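PDB 3PDU: 3-hydroxyisobutyrate dehydrogenase family protein from Geobacter sulfurreducens, which reduces succinic semialdehyde to gamma-hydroxybutyrate with an NADP cofactor, as a member of the beta-hydroxyacid dehydrogenase family. Local coordinates for residues A[97-102]-A[167-172]; A[174-179]-A[239-244]; A[180-185]-A[277-282]. One frame throughout, in Å; residues are numbered along the deposited sequence. Where two conformers were deposited one is given.

All three contacts hang on one long helix, 166-194, and follow it from the cofactor domain into the helical C-terminal domain. Interaction 1 lies at its start, interaction 2 one step along, with centres 11 Å apart, and interaction 3 another 12 Å on; the centres of 1 and 3 are 22 Å apart. Interactions 1 and 2 touch where Leu172 CD2 packs on Leu243 CB at 3.8 Å, and 2 and 3 where Met178 CE meets Phe278 CZ at 4.0 Å. NADP is gripped directly in interaction 2, through Lys239; it also touches Lys171 of interaction 1, while the side chain of Phe278 stays about 7 Å from it. All three also reach a second subunit.

Interaction 1 (A[97-102]-A[167-172]); sequences VDDETS and GARMKL
Asp99 and Arg169 meet at an oblique angle, carboxylate and guanidinium planes turned 54° apart, and a single oxygen does the work. Asp99 OD2 takes the NE hydrogen of Arg169 at 2.8 Å, approached from above the carboxylate plane and not within it; a weak second bond runs from Arg169 NH2 to the same Asp99 OD2 at 3.2 Å. The arginine chain runs extended from CG to NE, which brings NE and NH2 to the carboxylate of Asp99, in the first turn of helix 99-111. A leucine at Arg169 would probably leave Asp99 OD2 without its charged mate and lose the NH1 bond to Cys195 O of a second subunit. Asp99 OD1 is held separately by a salt bridge to Arg250. Beside this pair, Ala168 CB rests against the backbone, 3.5 Å from Val97 O, and Leu172 CD1 lies 4.1 Å from Asp98 CA. That backbone leads into helix 99-111, with Asp98 as its N-cap: its OD2 accepts from Thr101 N at 2.9 Å and its OD1 from Thr101 OG1. The contact thus sets a capped helix of the Rossmann-type cofactor domain against the long interdomain helix 166-194. Ser102 OG sits 4.1 Å from Ala168 CB but is hydrogen-bonded to Glu118.

Interaction 2 (A[174-179]-A[239-244]); sequences VNMIMG and KDLRLA. With NAP (NADP nicotinamide-adenine-dinucleotide phosphate), chain I.
Asn175 reaches across to Asp240 with its amide nitrogen. Followed outward from the aspartate, the contact begins at Asp240 CB, 4.2 Å from Asn175 CB, so the two side chains already touch at their roots. Asp240 CG, anti to its own carbonyl carbon, sets the carboxylate beside the backbone N and within reach of Asn175, and the two oxygens beyond it split their duties. Asp240 OD2 accepts from Asn175 ND2 at 2.7 Å on the anti side, with the amide and carboxylate planes 49° apart and an N-H...O angle of 142°. The other oxygen, Asp240 OD1, is met on its syn side by Lys239 NZ, also at 2.7 Å, in a salt bridge between neighbours in sequence.

That lysine is the link to the cofactor. Bends at chi2 and chi3 bring Lys239 NZ to within 3.0 Å of NADP O2D, with a weaker bond to O3D, on the ribose next to the nicotinamide; Thr96 O is a further partner of NZ. Asp240 is therefore a second-shell residue that probably helps position the ammonium group, and Asn175, whose OD1 accepts from Lys171, probably steadies the aspartate in turn.

Away from the ribose the contact turns apolar. Met176 CB packs on Ala244 CB at 4.0 Å, and Leu241 CD2 comes equally close to Met176 CA. Gly179 lies against Leu241 CD1, where a side chain would be tight.

The axes of segments 174-179 and 239-244, parts of helices 166-194 and 234-251, approach to 9.0 Å and cross at -120°; helix 256-270 packs on Met176 and Leu241, while Met176 and Ile177 also face a second subunit.

Interaction 3 (A[180-185]-A[277-282]); sequences QMMTAL and DFAAVF
The 3-10 turn of residues 278-281 lies alongside one face of helix 166-194, its closest CA pair being Met182 and Ala279 at 6.6 Å. Met182 carries most of the contact, and three residues of the turn, Phe278, Ala279 and Val281, meet its chain. At the root, Met182 CB approaches Phe278 CE1 to 3.8 Å, meeting the ring obliquely. One atom further, Met182 CG lies 3.9 Å from Val281 CG1, the two side chains sliding past each other in opposite directions. With CG anti to the backbone N (chi1 -176°), the methionine reaches out from its helix, and a bend at chi2 then swings the sulfur beside the turn: Met182 SD is 3.7 Å from Ala279 CA. The same sulfur lies 4.8 Å from the centroid of the Phe278 ring, 29° off the ring normal, a Met-aromatic contact. Thr183 adds a lighter touch, its CG2 4.3 Å from Val281 CG2.

The turn has its own anchor. Asp277 OD2 accepts from Ala279 N, which lies above the carboxylate plane, at 3.1 Å with an angle of 163°, and also forms a salt bridge with Lys219; Phe278 stacks edge-to-face with Phe232. Apolar packing of this kind fastens the C-terminal end of the chain to the long central helix in the all-helical C-terminal domain of beta-hydroxyacid dehydrogenases, and the turn itself opens with an Asx turn at Asp277.

Interaction 1 (A[97-102]-A[167-172])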
# COMPACT_ATOMS: atom_id res chain seq x y z
N VAL A 97 11.25 19.74 10.42
CA VAL A 97 9.90 20.26 10.23
C VAL A 97 9.64 20.36 8.72
O VAL A 97 10.53 20.13 7.90
CB VAL A 97 9.72 21.67 10.88
CG1 VAL A 97 9.90 21.61 12.42
CG2 VAL A 97 10.67 22.69 10.25
N ASP A 98 8.41 20.71 8.35
CA ASP A 98 8.10 20.94 6.94
C ASP A 98 8.60 22.31 6.49
O ASP A 98 8.86 23.19 7.31
CB ASP A 98 6.59 20.87 6.73
CG ASP A 98 5.85 21.91 7.54
OD1 ASP A 98 5.74 21.74 8.78
OD2 ASP A 98 5.38 22.89 6.94
N ASP A 99 8.70 22.50 5.17
CA ASP A 99 9.18 23.74 4.58
C ASP A 99 8.23 24.91 4.81
O ASP A 99 8.66 26.06 4.83
CB ASP A 99 9.50 23.58 3.08
CG ASP A 99 8.35 22.99 2.28
OD1 ASP A 99 7.55 22.20 2.83
OD2 ASP A 99 8.26 23.27 1.07
N GLU A 100 6.93 24.65 4.98
CA GLU A 100 6.01 25.76 5.25
C GLU A 100 6.24 26.33 6.65
O GLU A 100 6.17 27.55 6.86
CB GLU A 100 4.55 25.34 5.01
CG GLU A 100 4.31 24.91 3.56
CD GLU A 100 2.84 24.91 3.15
OE1 GLU A 100 2.00 24.37 3.89
OE2 GLU A 100 2.54 25.44 2.05
N THR A 101 6.53 25.46 7.61
CA THR A 101 6.85 25.88 8.97
C THR A 101 8.16 26.67 9.04
O THR A 101 8.20 27.77 9.61
CB THR A 101 6.90 24.65 9.93
OG1 THR A 101 5.59 24.11 10.07
CG2 THR A 101 7.42 25.04 11.32
N SER A 102 9.23 26.13 8.47
CA SER A 102 10.50 26.84 8.49
C SER A 102 10.40 28.20 7.78
O SER A 102 10.96 29.19 8.25
CB SER A 102 11.65 25.99 7.96
OG SER A 102 11.48 25.68 6.59
N GLY A 167 16.47 23.16 2.80
CA GLY A 167 17.02 22.31 3.85
C GLY A 167 15.96 21.35 4.36
O GLY A 167 16.21 20.15 4.46
N ALA A 168 14.78 21.86 4.68
CA ALA A 168 13.70 20.98 5.15
C ALA A 168 13.35 19.94 4.10
O ALA A 168 13.14 18.76 4.41
CB ALA A 168 12.46 21.81 5.53
N ARG A 169 13.27 20.37 2.84
CA ARG A 169 12.95 19.45 1.76
C ARG A 169 13.99 18.34 1.61
O ARG A 169 13.64 17.16 1.52
CB ARG A 169 12.74 20.20 0.44
CG ARG A 169 11.43 20.99 0.40
CD ARG A 169 11.35 21.92 -0.82
NE ARG A 169 10.00 22.48 -0.95
CZ ARG A 169 9.53 23.04 -2.06
NH1 ARG A 169 10.31 23.16 -3.13
NH2 ARG A 169 8.29 23.51 -2.08
N MET A 170 15.28 18.70 1.61
CA MET A 170 16.33 17.70 1.58
C MET A 170 16.22 16.71 2.74
O MET A 170 16.34 15.49 2.56
CB MET A 170 17.72 18.36 1.60
CG MET A 170 18.87 17.36 1.54
SD MET A 170 19.02 16.48 -0.06
CE MET A 170 19.82 17.75 -1.04
N LYS A 171 16.02 17.23 3.95
CA LYS A 171 15.91 16.38 5.14
C LYS A 171 14.74 15.41 5.01
O LYS A 171 14.87 14.21 5.31
CB LYS A 171 15.75 17.24 6.40
CG LYS A 171 15.43 16.46 7.68
CD LYS A 171 16.56 15.47 8.03
CE LYS A 171 16.20 14.62 9.26
NZ LYS A 171 17.18 13.52 9.48
N LEU A 172 13.59 15.91 4.58
CA LEU A 172 12.42 15.04 4.44
C LEU A 172 12.61 13.95 3.37
O LEU A 172 12.15 12.81 3.52
CB LEU A 172 11.16 15.88 4.19
CG LEU A 172 10.71 16.71 5.41
CD1 LEU A 172 9.48 17.53 5.06
CD2 LEU A 172 10.45 15.83 6.64

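Interaction 2 (A[174-179]-A[239-244])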
# COMPACT_ATOMS: atom_id res chain seq x y z
N VAL A 174 15.59 12.67 2.36
CA VAL A 174 16.53 11.72 2.95
C VAL A 174 15.84 10.78 3.94
O VAL A 174 16.03 9.56 3.88
CB VAL A 174 17.70 12.44 3.64
CG1 VAL A 174 18.55 11.45 4.44
CG2 VAL A 174 18.54 13.18 2.59
N ASN A 175 15.03 11.32 4.84
CA ASN A 175 14.37 10.46 5.83
C ASN A 175 13.24 9.59 5.29
O ASN A 175 12.93 8.55 5.86
CB ASN A 175 13.91 11.24 7.07
CG ASN A 175 14.98 11.27 8.14
OD1 ASN A 175 16.17 11.16 7.83
ND2 ASN A 175 14.57 11.40 9.39
N MET A 176 12.62 10.03 4.19
CA MET A 176 11.60 9.21 3.55
C MET A 176 12.25 7.95 3.02
O MET A 176 11.70 6.85 3.15
CB MET A 176 10.95 9.96 2.38
CG MET A 176 9.95 9.11 1.62
SD MET A 176 9.11 10.03 0.31
CE MET A 176 10.44 10.17 -0.88
N ILE A 177 13.42 8.10 2.41
CA ILE A 177 14.21 6.94 2.00
C ILE A 177 14.53 6.07 3.23
O ILE A 177 14.34 4.86 3.21
CB ILE A 177 15.50 7.35 1.25
CG1 ILE A 177 15.13 8.10 -0.04
CG2 ILE A 177 16.33 6.12 0.90
CD1 ILE A 177 16.33 8.65 -0.81
N MET A 178 15.00 6.69 4.31
CA MET A 178 15.38 5.91 5.50
C MET A 178 14.20 5.10 6.09
O MET A 178 14.38 3.95 6.52
CB MET A 178 15.97 6.83 6.56
CG MET A 178 16.61 6.11 7.74
SD MET A 178 17.34 7.31 8.89
CE MET A 178 15.86 7.97 9.64
N GLY A 179 13.02 5.70 6.11
CA GLY A 179 11.86 5.02 6.67
C GLY A 179 11.49 3.80 5.85
O GLY A 179 11.18 2.74 6.40
N LYS A 239 6.42 10.88 12.18
CA LYS A 239 6.27 12.31 11.87
C LYS A 239 6.98 12.70 10.56
O LYS A 239 6.42 13.44 9.72
CB LYS A 239 6.78 13.15 13.05
CG LYS A 239 6.71 14.67 12.84
CD LYS A 239 8.04 15.27 12.41
CE LYS A 239 9.16 14.97 13.43
NZ LYS A 239 10.48 15.51 12.94
N ASP A 240 8.21 12.23 10.35
CA ASP A 240 8.94 12.59 9.11
C ASP A 240 8.27 12.01 7.86
O ASP A 240 8.20 12.68 6.82
CB ASP A 240 10.41 12.15 9.17
CG ASP A 240 11.22 12.94 10.18
OD1 ASP A 240 10.70 13.95 10.72
OD2 ASP A 240 12.38 12.56 10.43
N LEU A 241 7.80 10.77 7.94
CA LEU A 241 7.04 10.20 6.83
C LEU A 241 5.73 10.96 6.57
O LEU A 241 5.38 11.25 5.42
CB LEU A 241 6.76 8.71 7.08
CG LEU A 241 7.98 7.79 6.90
CD1 LEU A 241 7.78 6.38 7.47
CD2 LEU A 241 8.36 7.70 5.43
N ARG A 242 4.99 11.25 7.64
CA ARG A 242 3.81 12.12 7.52
C ARG A 242 4.15 13.37 6.72
O ARG A 242 3.45 13.73 5.75
CB ARG A 242 3.31 12.50 8.93
CG ARG A 242 2.42 13.77 9.01
CD ARG A 242 2.54 14.42 10.40
NE ARG A 242 2.41 13.42 11.46
CZ ARG A 242 2.79 13.59 12.72
NH1 ARG A 242 3.34 14.73 13.11
NH2 ARG A 242 2.64 12.60 13.61
N LEU A 243 5.23 14.03 7.10
CA LEU A 243 5.60 15.29 6.46
C LEU A 243 6.02 15.09 5.01
O LEU A 243 5.71 15.93 4.17
CB LEU A 243 6.73 15.98 7.24
CG LEU A 243 6.35 16.41 8.67
CD1 LEU A 243 7.49 17.18 9.34
CD2 LEU A 243 5.09 17.26 8.62
N ALA A 244 6.72 14.00 4.71
CA ALA A 244 7.09 13.68 3.33
C ALA A 244 5.86 13.49 2.44
O ALA A 244 5.82 13.97 1.29
CB ALA A 244 7.98 12.42 3.29
PA NAP I . 13.15 14.24 21.61
O1A NAP I . 11.78 13.69 21.60
O2A NAP I . 14.08 13.52 22.49
O5B NAP I . 13.14 15.80 21.98
C5B NAP I . 12.17 16.71 21.53
C4B NAP I . 12.50 18.07 22.16
O4B NAP I . 11.48 18.99 21.81
C3B NAP I . 12.53 18.03 23.70
O3B NAP I . 13.46 19.00 24.13
C2B NAP I . 11.13 18.49 24.07
O2B NAP I . 11.00 19.15 25.31
C1B NAP I . 10.90 19.51 22.98
N9A NAP I . 9.48 19.80 22.76
C8A NAP I . 8.51 18.97 22.25
N7A NAP I . 7.35 19.68 22.22
C5A NAP I . 7.58 20.93 22.67
C6A NAP I . 6.76 22.04 22.83
N6A NAP I . 5.46 21.98 22.49
N1A NAP I . 7.31 23.19 23.34
C2A NAP I . 8.64 23.26 23.67
N3A NAP I . 9.45 22.15 23.51
C4A NAP I . 8.92 21.01 23.02
O3 NAP I . 13.60 14.25 20.08
PN NAP I . 15.03 14.26 19.35
O1N NAP I . 15.32 12.89 18.92
O2N NAP I . 15.97 15.08 20.16
O5D NAP I . 14.57 15.08 18.05
C5D NAP I . 14.60 16.49 17.96
C4D NAP I . 14.47 16.83 16.48
O4D NAP I . 15.57 16.30 15.77
C3D NAP I . 13.24 16.16 15.87
O3D NAP I . 12.75 17.02 14.85
C2D NAP I . 13.77 14.90 15.23
O2D NAP I . 12.97 14.45 14.15
C1D NAP I . 15.12 15.44 14.75
N1N NAP I . 16.17 14.44 14.53
C2N NAP I . 16.33 13.38 15.37
C3N NAP I . 17.36 12.46 15.14
C7N NAP I . 17.59 11.29 16.08
O7N NAP I . 18.35 10.22 15.61
N7N NAP I . 17.06 11.25 17.30
C4N NAP I . 18.21 12.64 14.06
C5N NAP I . 18.05 13.74 13.21
C6N NAP I . 17.03 14.65 13.47
P2B NAP I . 10.61 18.31 26.63
O1X NAP I . 9.94 19.30 27.53
O2X NAP I . 9.69 17.17 26.24
O3X NAP I . 11.85 17.74 27.26

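Interaction 3 (A[180-185]-A[277-282])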
# COMPACT_ATOMS: atom_id res chain seq x y z
N GLN A 180 11.52 3.94 4.53
CA GLN A 180 11.23 2.81 3.65
C GLN A 180 12.32 1.74 3.74
O GLN A 180 12.03 0.54 3.64
CB GLN A 180 11.03 3.28 2.22
CG GLN A 180 9.79 4.18 2.05
CD GLN A 180 9.49 4.48 0.59
OE1 GLN A 180 9.52 5.63 0.16
NE2 GLN A 180 9.19 3.44 -0.17
N MET A 181 13.58 2.14 3.93
CA MET A 181 14.64 1.15 4.13
C MET A 181 14.44 0.34 5.39
O MET A 181 14.74 -0.87 5.42
CB MET A 181 16.03 1.80 4.18
CG MET A 181 16.56 2.19 2.80
SD MET A 181 18.17 2.97 2.93
CE MET A 181 19.21 1.61 3.49
N MET A 182 13.93 0.99 6.44
CA MET A 182 13.73 0.29 7.71
C MET A 182 12.59 -0.72 7.60
O MET A 182 12.69 -1.84 8.11
CB MET A 182 13.48 1.27 8.86
CG MET A 182 13.37 0.58 10.24
SD MET A 182 14.95 -0.09 10.77
CE MET A 182 14.51 -1.82 10.95
N THR A 183 11.50 -0.33 6.93
CA THR A 183 10.40 -1.29 6.75
C THR A 183 10.82 -2.42 5.80
O THR A 183 10.40 -3.55 5.96
CB THR A 183 9.06 -0.65 6.29
OG1 THR A 183 9.25 0.06 5.05
CG2 THR A 183 8.50 0.27 7.36
N ALA A 184 11.66 -2.10 4.82
CA ALA A 184 12.19 -3.13 3.93
C ALA A 184 13.01 -4.16 4.71
O ALA A 184 12.78 -5.37 4.60
CB ALA A 184 13.04 -2.51 2.82
N LEU A 185 13.96 -3.68 5.51
CA LEU A 185 14.76 -4.57 6.36
C LEU A 185 13.88 -5.35 7.33
O LEU A 185 14.06 -6.57 7.49
CB LEU A 185 15.84 -3.78 7.12
CG LEU A 185 16.70 -4.63 8.07
CD1 LEU A 185 17.59 -5.56 7.27
CD2 LEU A 185 17.56 -3.73 8.96
N ASP A 277 13.26 2.91 19.68
CA ASP A 277 13.94 3.25 18.44
C ASP A 277 13.03 2.97 17.25
O ASP A 277 12.20 2.04 17.30
CB ASP A 277 15.23 2.45 18.28
CG ASP A 277 16.11 2.99 17.16
OD1 ASP A 277 16.71 4.06 17.36
OD2 ASP A 277 16.18 2.35 16.09
N PHE A 278 13.18 3.74 16.17
CA PHE A 278 12.35 3.50 14.99
C PHE A 278 12.48 2.10 14.40
O PHE A 278 11.59 1.65 13.68
CB PHE A 278 12.50 4.61 13.92
CG PHE A 278 13.73 4.50 13.06
CD1 PHE A 278 13.61 4.25 11.69
CD2 PHE A 278 15.00 4.74 13.59
CE1 PHE A 278 14.74 4.20 10.87
CE2 PHE A 278 16.14 4.68 12.78
CZ PHE A 278 16.01 4.40 11.41
N ALA A 279 13.56 1.40 14.72
CA ALA A 279 13.69 0.01 14.27
C ALA A 279 12.57 -0.87 14.84
O ALA A 279 12.28 -1.95 14.32
CB ALA A 279 15.07 -0.57 14.66
N ALA A 280 11.94 -0.39 15.90
CA ALA A 280 10.89 -1.15 16.56
C ALA A 280 9.64 -1.33 15.70
O ALA A 280 8.71 -2.02 16.10
CB ALA A 280 10.54 -0.52 17.90
N VAL A 281 9.60 -0.72 14.52
CA VAL A 281 8.52 -1.01 13.59
C VAL A 281 8.51 -2.51 13.30
O VAL A 281 7.49 -3.09 12.97
CB VAL A 281 8.64 -0.20 12.27
CG1 VAL A 281 9.86 -0.64 11.47
CG2 VAL A 281 7.36 -0.34 11.44
N PHE A 282 9.66 -3.15 13.44
CA PHE A 282 9.76 -4.60 13.28
C PHE A 282 8.74 -5.34 14.14
O PHE A 282 8.25 -6.41 13.78
CB PHE A 282 11.17 -5.04 13.63
CG PHE A 282 11.40 -6.51 13.52
CD1 PHE A 282 11.37 -7.15 12.28
CD2 PHE A 282 11.70 -7.27 14.65
CE1 PHE A 282 11.61 -8.51 12.18
CE2 PHE A 282 11.94 -8.63 14.55
CZ PHE A 282 11.90 -9.25 13.32